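Local structure of putative oxidoreductase (Gluconobacter oxydans, 3WJ7) at residues M207-E212 against P265-K270; T183-R188 against T329-W334; L43-S48 against V62-D67; D201-N206 against Q258-K263. The protein probably catalyses nicotinamide-dependent oxidation or reduction as a member of the short-chain dehydrogenase/reductase (SDR) family, perhaps acting on aldehydes. All coordinates share one frame; numbering follows the deposited sequence.

How the interactions relate
Interaction 3 comes first along the chain. It lies at the ends of strands 39-44 and 59-62 of the Rossmann sheet, about 40 Å from interaction 1 and 28 Å from interaction 2, centre to centre. Interaction 2 reaches the same sheet through strand 176-185 and spans the chain between T183 and W334. Interactions 4 and 1 fall within that span, and their segments alternate. Helix 194-203 runs on to strand 209-211, and helix 249-259 to strand 267-269. These two centres lie about 13 Å apart, and M207 packs on C202. T329 of interaction 2 packs on I259 of interaction 4, centres about 14 Å apart. The C-terminal part is thus tied together and joined to the sheet.

Interaction 1: residues M207-E212 against P265-K270; sequences MPAYVE and PAVKLK
Strands 209-211 and 267-269 pair in parallel, with V211 beside L269, as a small two-stranded sheet separate from the Rossmann sheet. The straightest bonds lie at its C-terminal end. L269 N donates to Y210 O at 2.9 Å in a nearly straight bond, and L269 O takes E212 N at 3.0 Å. Toward the other end the pairing is loose. There V267 N donates to P208 O in a more bent bond, and the Y210 N to V267 O bond is weak.

The Y210 side chain carries most of the rest. Its CG sits between the backbone N and the carbonyl carbon (chi1 72°), which swings the ring across to the second strand. From CB outward, CD2 comes near V267 O, and CE2 meets P265 CG at 3.7 Å. CE1 and CZ run against K268 CG. The hydroxyl OH ends beside that same methylene, 3.3 Å away. K268 CA lies over one ring face, toward the rim. F253 meets the ring edge-to-face, and W283 of the second subunit packs on it too. Cutting Y210 back to an alanine is likely to open a gap beside P265, the K268 methylenes and F253.

M207 CE lies alongside P265 CG. E212 OE1 is held by G250 N. E212 OE2 makes a long salt bridge to K268 NZ, 4.0 Å away. The same OE2 lies 3.6 Å from K268 CE.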
# COMPACT_ATOMS: atom_id res chain seq x y z
N MET A 207 -30.76 1.01 -6.15
CA MET A 207 -29.61 0.54 -6.93
C MET A 207 -29.87 0.63 -8.42
O MET A 207 -30.32 -0.33 -9.04
CB MET A 207 -29.21 -0.87 -6.52
CG MET A 207 -27.89 -1.38 -7.10
SD MET A 207 -27.84 -3.12 -6.65
CE MET A 207 -29.04 -3.70 -7.85
N PRO A 208 -29.56 1.79 -9.01
CA PRO A 208 -30.00 2.06 -10.38
C PRO A 208 -29.17 1.31 -11.42
O PRO A 208 -29.69 0.97 -12.47
CB PRO A 208 -29.81 3.59 -10.52
CG PRO A 208 -28.98 4.03 -9.34
CD PRO A 208 -28.63 2.82 -8.50
N ALA A 209 -27.90 1.08 -11.10
CA ALA A 209 -26.93 0.51 -12.05
C ALA A 209 -26.08 -0.52 -11.35
O ALA A 209 -26.04 -0.59 -10.11
CB ALA A 209 -26.05 1.59 -12.66
N TYR A 210 -25.42 -1.33 -12.18
CA TYR A 210 -24.55 -2.39 -11.71
C TYR A 210 -23.79 -2.92 -12.89
O TYR A 210 -24.22 -2.78 -14.03
CB TYR A 210 -25.34 -3.52 -11.02
CG TYR A 210 -26.15 -4.41 -11.93
CD1 TYR A 210 -25.64 -5.62 -12.39
CD2 TYR A 210 -27.44 -4.06 -12.31
CE1 TYR A 210 -26.38 -6.44 -13.25
CE2 TYR A 210 -28.20 -4.88 -13.14
CZ TYR A 210 -27.67 -6.07 -13.60
OH TYR A 210 -28.43 -6.87 -14.44
N VAL A 211 -22.67 -3.57 -12.60
CA VAL A 211 -21.79 -4.16 -13.59
C VAL A 211 -21.99 -5.66 -13.51
O VAL A 211 -21.90 -6.24 -12.42
CB VAL A 211 -20.31 -3.80 -13.31
CG1 VAL A 211 -19.40 -4.42 -14.34
CG2 VAL A 211 -20.12 -2.28 -13.25
N GLU A 212 -22.29 -6.27 -14.65
CA GLU A 212 -22.63 -7.68 -14.75
C GLU A 212 -21.41 -8.50 -14.33
O GLU A 212 -20.26 -8.13 -14.59
CB GLU A 212 -23.06 -8.03 -16.19
CG GLU A 212 -23.55 -9.47 -16.46
CD GLU A 212 -24.75 -9.93 -15.58
OE1 GLU A 212 -24.64 -9.98 -14.34
OE2 GLU A 212 -25.82 -10.29 -16.12
N PRO A 265 -33.15 -3.58 -11.49
CA PRO A 265 -32.39 -2.35 -11.82
C PRO A 265 -32.42 -2.05 -13.32
O PRO A 265 -32.39 -2.97 -14.13
CB PRO A 265 -30.95 -2.65 -11.35
CG PRO A 265 -30.94 -4.08 -10.85
CD PRO A 265 -32.27 -4.73 -11.21
N ALA A 266 -32.52 -0.77 -13.66
CA ALA A 266 -32.75 -0.36 -15.04
C ALA A 266 -31.52 -0.55 -15.95
O ALA A 266 -31.65 -0.84 -17.15
CB ALA A 266 -33.21 1.10 -15.06
N VAL A 267 -30.34 -0.39 -15.33
CA VAL A 267 -29.07 -0.21 -16.03
C VAL A 267 -28.08 -1.34 -15.80
O VAL A 267 -27.58 -1.54 -14.69
CB VAL A 267 -28.44 1.11 -15.56
CG1 VAL A 267 -27.32 1.56 -16.49
CG2 VAL A 267 -29.52 2.17 -15.44
N LYS A 268 -27.79 -2.10 -16.84
CA LYS A 268 -26.85 -3.18 -16.70
C LYS A 268 -25.60 -2.93 -17.55
O LYS A 268 -25.66 -2.97 -18.78
CB LYS A 268 -27.50 -4.52 -17.04
CG LYS A 268 -26.52 -5.68 -16.92
CD LYS A 268 -26.48 -6.56 -18.16
CE LYS A 268 -27.48 -7.70 -18.04
NZ LYS A 268 -27.44 -8.51 -19.29
N LEU A 269 -24.47 -2.70 -16.91
CA LEU A 269 -23.24 -2.44 -17.63
C LEU A 269 -22.44 -3.72 -17.95
O LEU A 269 -22.00 -4.40 -17.04
CB LEU A 269 -22.39 -1.48 -16.80
CG LEU A 269 -23.13 -0.25 -16.30
CD1 LEU A 269 -22.09 0.62 -15.61
CD2 LEU A 269 -23.82 0.50 -17.45
N LYS A 270 -22.24 -4.03 -19.24
CA LYS A 270 -21.48 -5.25 -19.57
C LYS A 270 -20.01 -5.00 -19.20
O LYS A 270 -19.51 -3.86 -19.21
CB LYS A 270 -21.58 -5.61 -21.05
CG LYS A 270 -22.94 -6.04 -21.53
CD LYS A 270 -22.94 -6.27 -23.04
CE LYS A 270 -24.38 -6.25 -23.55
NZ LYS A 270 -24.53 -5.55 -24.87

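Interaction 2: residues T183-R188 against T329-W334; sequences TPVGPR and TDAIAW
W334 N donates to D330 O at 2.8 Å. This is the helical turn of 329-334 that presents D330, A331 and W334 to the chain leaving strand 176-185. No hydrogen bond joins the two segments, and the contact is made by packing.

V185 CG1 touches A331 CB at 3.8 Å. A331 CB also lies against G186 O, and A331 CA makes a CA-H...O contact to that oxygen at 3.3 Å. At the backbone angles of G186 a side chain would press on the carbonyl O of V185. P187 follows and lays its ring alongside D330, with CD 3.7 Å from D330 CB. The carboxylate of D330 is engaged elsewhere, by H219 through OD2.

W334 has CG anti to its own N (chi1 -165°), which lays the indole flat along the P187-R188 backbone. R188 N sits over one face, 3.4 Å above the plane and toward the rim. R188 CA makes a CH-pi contact 3.8 Å from the centroid of the six-membered ring, 19° off its normal. The indole also stacks with the H338 ring. The R188 side chain crosses W334 obliquely, bringing CG near NE1. Its guanidinium plane is nearly parallel to the indole, 13° apart, and forms a salt bridge to E55. A serine in place of W334 would probably uncover the P187-R188 backbone and leave H338 without its stacking partner.

Helix 324-337 is thereby docked on the loop that follows strand 176-185 of the Rossmann sheet. The C-terminal part and the nucleotide-binding fold are joined in this way in an extended SDR.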
# COMPACT_ATOMS: atom_id res chain seq x y z
N THR A 183 -19.71 -17.19 -1.74
CA THR A 183 -20.17 -15.95 -1.14
C THR A 183 -21.46 -16.09 -0.34
O THR A 183 -22.52 -16.31 -0.90
CB THR A 183 -20.08 -14.72 -2.10
OG1 THR A 183 -21.26 -13.90 -2.03
CG2 THR A 183 -19.72 -15.10 -3.50
N PRO A 184 -21.36 -16.03 0.99
CA PRO A 184 -22.48 -16.44 1.83
C PRO A 184 -23.49 -15.33 1.99
O PRO A 184 -23.13 -14.21 2.22
CB PRO A 184 -21.84 -16.69 3.16
CG PRO A 184 -20.67 -15.74 3.20
CD PRO A 184 -20.16 -15.67 1.79
N VAL A 185 -24.77 -15.69 1.88
CA VAL A 185 -25.87 -14.78 2.04
C VAL A 185 -26.79 -15.46 3.03
O VAL A 185 -26.81 -16.69 3.13
CB VAL A 185 -26.57 -14.58 0.69
CG1 VAL A 185 -27.88 -13.86 0.81
CG2 VAL A 185 -25.65 -13.85 -0.25
N GLY A 186 -27.53 -14.67 3.79
CA GLY A 186 -28.53 -15.22 4.68
C GLY A 186 -28.97 -14.28 5.76
O GLY A 186 -28.72 -13.06 5.68
N PRO A 187 -29.62 -14.83 6.79
CA PRO A 187 -30.11 -13.97 7.86
C PRO A 187 -28.98 -13.55 8.77
O PRO A 187 -27.90 -14.13 8.71
CB PRO A 187 -31.14 -14.85 8.59
CG PRO A 187 -30.70 -16.24 8.31
CD PRO A 187 -30.11 -16.20 6.92
N ARG A 188 -29.22 -12.54 9.59
CA ARG A 188 -28.23 -12.06 10.57
C ARG A 188 -27.02 -11.39 9.91
O ARG A 188 -25.90 -11.51 10.39
CB ARG A 188 -27.73 -13.18 11.44
CG ARG A 188 -28.75 -13.77 12.35
CD ARG A 188 -28.03 -13.90 13.65
NE ARG A 188 -28.76 -14.77 14.56
CZ ARG A 188 -28.59 -14.75 15.87
NH1 ARG A 188 -27.71 -13.91 16.42
NH2 ARG A 188 -29.29 -15.59 16.62
N THR A 329 -34.03 -14.96 0.13
CA THR A 329 -35.29 -14.88 0.87
C THR A 329 -35.13 -14.63 2.36
O THR A 329 -35.72 -13.72 2.90
CB THR A 329 -36.11 -16.18 0.67
OG1 THR A 329 -36.43 -16.35 -0.73
CG2 THR A 329 -37.40 -16.15 1.49
N ASP A 330 -34.34 -15.46 3.03
CA ASP A 330 -34.09 -15.27 4.46
C ASP A 330 -33.39 -13.94 4.78
O ASP A 330 -33.81 -13.23 5.71
CB ASP A 330 -33.25 -16.41 5.00
CG ASP A 330 -33.91 -17.75 4.85
OD1 ASP A 330 -35.13 -17.81 4.54
OD2 ASP A 330 -33.18 -18.76 5.04
N ALA A 331 -32.36 -13.59 3.99
CA ALA A 331 -31.62 -12.35 4.17
C ALA A 331 -32.55 -11.13 4.09
O ALA A 331 -32.46 -10.20 4.92
CB ALA A 331 -30.47 -12.26 3.16
N ILE A 332 -33.46 -11.14 3.11
CA ILE A 332 -34.45 -10.06 3.00
C ILE A 332 -35.47 -10.11 4.14
O ILE A 332 -35.77 -9.08 4.72
CB ILE A 332 -35.17 -10.05 1.64
CG1 ILE A 332 -34.24 -9.53 0.57
CG2 ILE A 332 -36.45 -9.22 1.69
CD1 ILE A 332 -34.47 -10.16 -0.78
N ALA A 333 -35.95 -11.28 4.51
CA ALA A 333 -36.94 -11.31 5.59
C ALA A 333 -36.30 -10.73 6.85
O ALA A 333 -36.89 -9.93 7.59
CB ALA A 333 -37.50 -12.71 5.85
N TRP A 334 -35.06 -11.12 7.09
CA TRP A 334 -34.35 -10.60 8.23
C TRP A 334 -34.14 -9.06 8.12
O TRP A 334 -34.43 -8.32 9.07
CB TRP A 334 -33.05 -11.32 8.40
CG TRP A 334 -32.46 -11.10 9.69
CD1 TRP A 334 -32.63 -11.85 10.84
CD2 TRP A 334 -31.58 -10.04 10.03
NE1 TRP A 334 -31.90 -11.31 11.86
CE2 TRP A 334 -31.24 -10.20 11.40
CE3 TRP A 334 -31.04 -8.95 9.33
CZ2 TRP A 334 -30.38 -9.32 12.06
CZ3 TRP A 334 -30.19 -8.09 9.98
CH2 TRP A 334 -29.86 -8.28 11.33

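Interaction 3: residues L43-S48 against V62-D67; sequences LVRPTS and VGDLSD
The R45 guanidinium and the D64 carboxylate are turned 71° against each other. D64 OD2 approaches at a slant to the guanidinium. The salt bridge from R45 NE to this oxygen is long, 3.8 Å. The arginine chain is extended from CG to NE, and its CG and CD methylenes also run past OD2.

The backbones are joined by one bond. G63 N donates to V44 O at 3.1 Å, and V62 CA makes a CA-H...O contact to the same oxygen. V44 CG2 faces V62 CG2, while P46 CD meets V62 CG1 at 4.0 Å. L43 works elsewhere: one methyl, CD1, lies 3.8 Å from G63 CA, and the other, CD2, meets L65 CD2 at 3.7 Å. L43 also reaches A74 and L65 reaches L71 in helix 71-75.

After G63 the chain folds into a type I turn, D64 to D67, closed by D67 N to D64 O. V44 and V62 form a parallel bridge where strands 39-44 and 59-62 end. In SDR enzymes the loops after these two strands commonly border the adenosine half of the coenzyme, and R45 and D64 are consistent with that position in this Rossmann fold.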
# COMPACT_ATOMS: atom_id res chain seq x y z
N LEU A 43 -12.45 -17.05 20.73
CA LEU A 43 -11.43 -16.03 20.81
C LEU A 43 -12.06 -14.75 20.28
O LEU A 43 -12.71 -14.77 19.24
CB LEU A 43 -10.20 -16.39 19.99
CG LEU A 43 -9.01 -15.43 20.09
CD1 LEU A 43 -8.16 -15.65 21.34
CD2 LEU A 43 -8.14 -15.53 18.83
N VAL A 44 -11.90 -13.67 21.03
CA VAL A 44 -12.35 -12.33 20.62
C VAL A 44 -11.24 -11.29 20.86
O VAL A 44 -10.35 -11.52 21.70
CB VAL A 44 -13.56 -11.87 21.45
CG1 VAL A 44 -14.77 -12.77 21.19
CG2 VAL A 44 -13.18 -11.83 22.93
N ARG A 45 -11.32 -10.18 20.12
CA ARG A 45 -10.39 -9.05 20.24
C ARG A 45 -10.65 -8.16 21.48
O ARG A 45 -11.80 -8.04 21.93
CB ARG A 45 -10.42 -8.20 18.97
CG ARG A 45 -9.31 -8.48 17.96
CD ARG A 45 -9.20 -7.36 16.92
NE ARG A 45 -8.37 -7.70 15.76
CZ ARG A 45 -8.80 -8.35 14.66
NH1 ARG A 45 -10.07 -8.75 14.57
NH2 ARG A 45 -7.96 -8.60 13.66
N PRO A 46 -9.58 -7.53 22.04
CA PRO A 46 -9.72 -6.47 23.08
C PRO A 46 -10.84 -5.46 22.78
O PRO A 46 -11.61 -5.10 23.67
CB PRO A 46 -8.33 -5.78 23.07
CG PRO A 46 -7.39 -6.73 22.38
CD PRO A 46 -8.17 -7.90 21.83
N THR A 47 -10.90 -5.01 21.52
CA THR A 47 -11.99 -4.18 20.98
C THR A 47 -13.36 -4.89 20.98
O THR A 47 -14.04 -4.92 22.01
CB THR A 47 -11.63 -3.67 19.55
OG1 THR A 47 -11.02 -4.73 18.79
CG2 THR A 47 -10.66 -2.49 19.64
N SER A 48 -13.76 -5.41 19.82
CA SER A 48 -14.81 -6.45 19.64
C SER A 48 -16.20 -6.26 20.27
O SER A 48 -16.34 -5.74 21.37
CB SER A 48 -14.27 -7.83 20.03
OG SER A 48 -14.41 -8.06 21.43
N VAL A 62 -9.71 -13.84 25.36
CA VAL A 62 -9.30 -12.59 24.75
C VAL A 62 -7.85 -12.75 24.25
O VAL A 62 -6.98 -13.27 24.95
CB VAL A 62 -9.42 -11.41 25.75
CG1 VAL A 62 -9.04 -10.08 25.11
CG2 VAL A 62 -10.84 -11.34 26.31
N GLY A 63 -7.60 -12.30 23.02
CA GLY A 63 -6.33 -12.51 22.34
C GLY A 63 -6.31 -11.79 21.01
O GLY A 63 -7.26 -11.09 20.62
N ASP A 64 -5.21 -11.97 20.29
CA ASP A 64 -4.92 -11.17 19.14
C ASP A 64 -3.87 -11.93 18.36
O ASP A 64 -2.79 -12.19 18.87
CB ASP A 64 -4.34 -9.85 19.62
CG ASP A 64 -4.40 -8.76 18.58
OD1 ASP A 64 -3.33 -8.22 18.27
OD2 ASP A 64 -5.52 -8.46 18.09
N LEU A 65 -4.21 -12.29 17.13
CA LEU A 65 -3.41 -13.16 16.26
C LEU A 65 -1.97 -12.69 15.98
O LEU A 65 -1.05 -13.52 15.81
CB LEU A 65 -4.17 -13.36 14.96
CG LEU A 65 -5.59 -13.93 15.11
CD1 LEU A 65 -6.07 -14.52 13.80
CD2 LEU A 65 -5.59 -15.02 16.17
N SER A 66 -1.77 -11.38 15.93
CA SER A 66 -0.44 -10.83 15.71
C SER A 66 0.56 -11.01 16.88
O SER A 66 1.76 -10.86 16.68
CB SER A 66 -0.51 -9.36 15.24
OG SER A 66 -1.63 -8.68 15.79
N ASP A 67 0.07 -11.38 18.06
CA ASP A 67 0.94 -11.64 19.23
C ASP A 67 0.73 -13.01 19.87
O ASP A 67 -0.20 -13.21 20.68
CB ASP A 67 0.86 -10.53 20.28
CG ASP A 67 -0.51 -9.90 20.37
OD1 ASP A 67 -0.89 -9.51 21.49
OD2 ASP A 67 -1.20 -9.77 19.33

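Interaction 4: residues D201-N206 against Q258-K263; sequences DCASGN and QIAGVK
V262 carries CG1 between its own N and carbonyl carbon (chi1 87°), which turns that methyl to C202 O, 3.7 Å away. The other branch, CG2, comes up to G205 CA at 4.5 Å. V262 thus lies against the end of helix 194-203 with its two methyls. The purely apolar touch is A203 CB on A260 CB, 3.9 Å. A260 points its methyl toward helix 194-203.

No hydrogen bond crosses between the segments. C202 O already takes G205 N at 3.0 Å, a bond of its own helix end. N206 N to D201 O is the second bond of that turn, and it is weak. G205 has positive phi (92°), and a side chain there would press on the carbonyl O of S204. The other helix ends likewise at G261, also with positive phi.

The C202 side chain packs on F253, V256 and S257 of helix 249-259. A bound mercury ion lies about 3 Å from this side chain, consistent with the affinity of a thiol for the metal. On D201 the carboxylate makes a salt bridge through OD2 to R296 of the second subunit.

Helices 194-203 and 249-259 thus lie with their C-terminal ends together, each finished by a glycine in a Schellman motif.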
# COMPACT_ATOMS: atom_id res chain seq x y z
N ASP A 201 -29.63 -2.55 -0.97
CA ASP A 201 -29.80 -1.41 -1.87
C ASP A 201 -30.85 -1.73 -2.89
O ASP A 201 -31.72 -0.89 -3.19
CB ASP A 201 -28.53 -1.08 -2.66
CG ASP A 201 -27.35 -0.59 -1.79
OD1 ASP A 201 -27.54 0.02 -0.72
OD2 ASP A 201 -26.21 -0.82 -2.21
N CYS A 202 -30.75 -2.94 -3.43
CA CYS A 202 -31.66 -3.42 -4.44
C CYS A 202 -33.11 -3.59 -3.93
O CYS A 202 -34.05 -3.05 -4.52
CB CYS A 202 -31.14 -4.74 -5.00
SG CYS A 202 -32.20 -5.49 -6.26
N ALA A 203 -33.30 -4.32 -2.84
CA ALA A 203 -34.63 -4.51 -2.26
C ALA A 203 -35.33 -3.18 -1.94
O ALA A 203 -36.56 -3.12 -1.80
CB ALA A 203 -34.51 -5.36 -1.02
N SER A 204 -34.53 -2.12 -1.86
CA SER A 204 -34.97 -0.81 -1.36
C SER A 204 -35.27 0.09 -2.51
O SER A 204 -35.82 1.14 -2.31
CB SER A 204 -33.87 -0.14 -0.50
OG SER A 204 -33.70 -0.75 0.78
N GLY A 205 -34.87 -0.32 -3.71
CA GLY A 205 -35.09 0.49 -4.89
C GLY A 205 -33.96 1.44 -5.26
O GLY A 205 -34.01 2.04 -6.34
N ASN A 206 -32.95 1.57 -4.40
CA ASN A 206 -31.87 2.57 -4.62
C ASN A 206 -30.64 2.06 -5.35
O ASN A 206 -29.56 2.63 -5.15
CB ASN A 206 -31.37 3.19 -3.31
CG ASN A 206 -32.48 3.75 -2.46
OD1 ASN A 206 -33.49 4.26 -2.96
ND2 ASN A 206 -32.31 3.65 -1.14
N GLN A 258 -37.98 -9.46 -7.40
CA GLN A 258 -39.26 -10.17 -7.45
C GLN A 258 -39.75 -10.56 -6.04
O GLN A 258 -40.92 -10.36 -5.76
CB GLN A 258 -39.31 -11.31 -8.49
CG GLN A 258 -39.09 -12.74 -8.02
CD GLN A 258 -38.66 -13.67 -9.17
OE1 GLN A 258 -38.83 -14.89 -9.10
NE2 GLN A 258 -38.10 -13.09 -10.24
N ILE A 259 -38.86 -11.03 -5.17
CA ILE A 259 -39.16 -11.33 -3.78
C ILE A 259 -39.51 -10.06 -2.97
O ILE A 259 -40.38 -10.09 -2.08
CB ILE A 259 -37.98 -12.03 -3.08
CG1 ILE A 259 -37.67 -13.40 -3.70
CG2 ILE A 259 -38.28 -12.27 -1.61
CD1 ILE A 259 -36.22 -13.80 -3.55
N ALA A 260 -38.84 -8.95 -3.26
CA ALA A 260 -39.05 -7.73 -2.50
C ALA A 260 -40.20 -6.91 -3.06
O ALA A 260 -40.46 -5.81 -2.57
CB ALA A 260 -37.79 -6.90 -2.45
N GLY A 261 -40.88 -7.43 -4.10
CA GLY A 261 -41.94 -6.70 -4.82
C GLY A 261 -41.53 -5.35 -5.43
O GLY A 261 -42.30 -4.38 -5.40
N VAL A 262 -40.33 -5.26 -6.01
CA VAL A 262 -39.85 -3.97 -6.52
C VAL A 262 -39.37 -4.07 -7.99
O VAL A 262 -39.21 -5.17 -8.52
CB VAL A 262 -38.77 -3.37 -5.56
CG1 VAL A 262 -37.36 -3.87 -5.88
CG2 VAL A 262 -38.84 -1.85 -5.57
N LYS A 263 -39.17 -2.93 -8.65
CA LYS A 263 -38.65 -2.96 -10.03
C LYS A 263 -37.16 -3.34 -10.08
O LYS A 263 -36.38 -2.78 -9.30
CB LYS A 263 -38.89 -1.61 -10.72
CG LYS A 263 -40.37 -1.34 -10.95
CD LYS A 263 -40.65 -0.81 -12.34
CE LYS A 263 -42.13 -0.97 -12.67
NZ LYS A 263 -42.45 -0.26 -13.94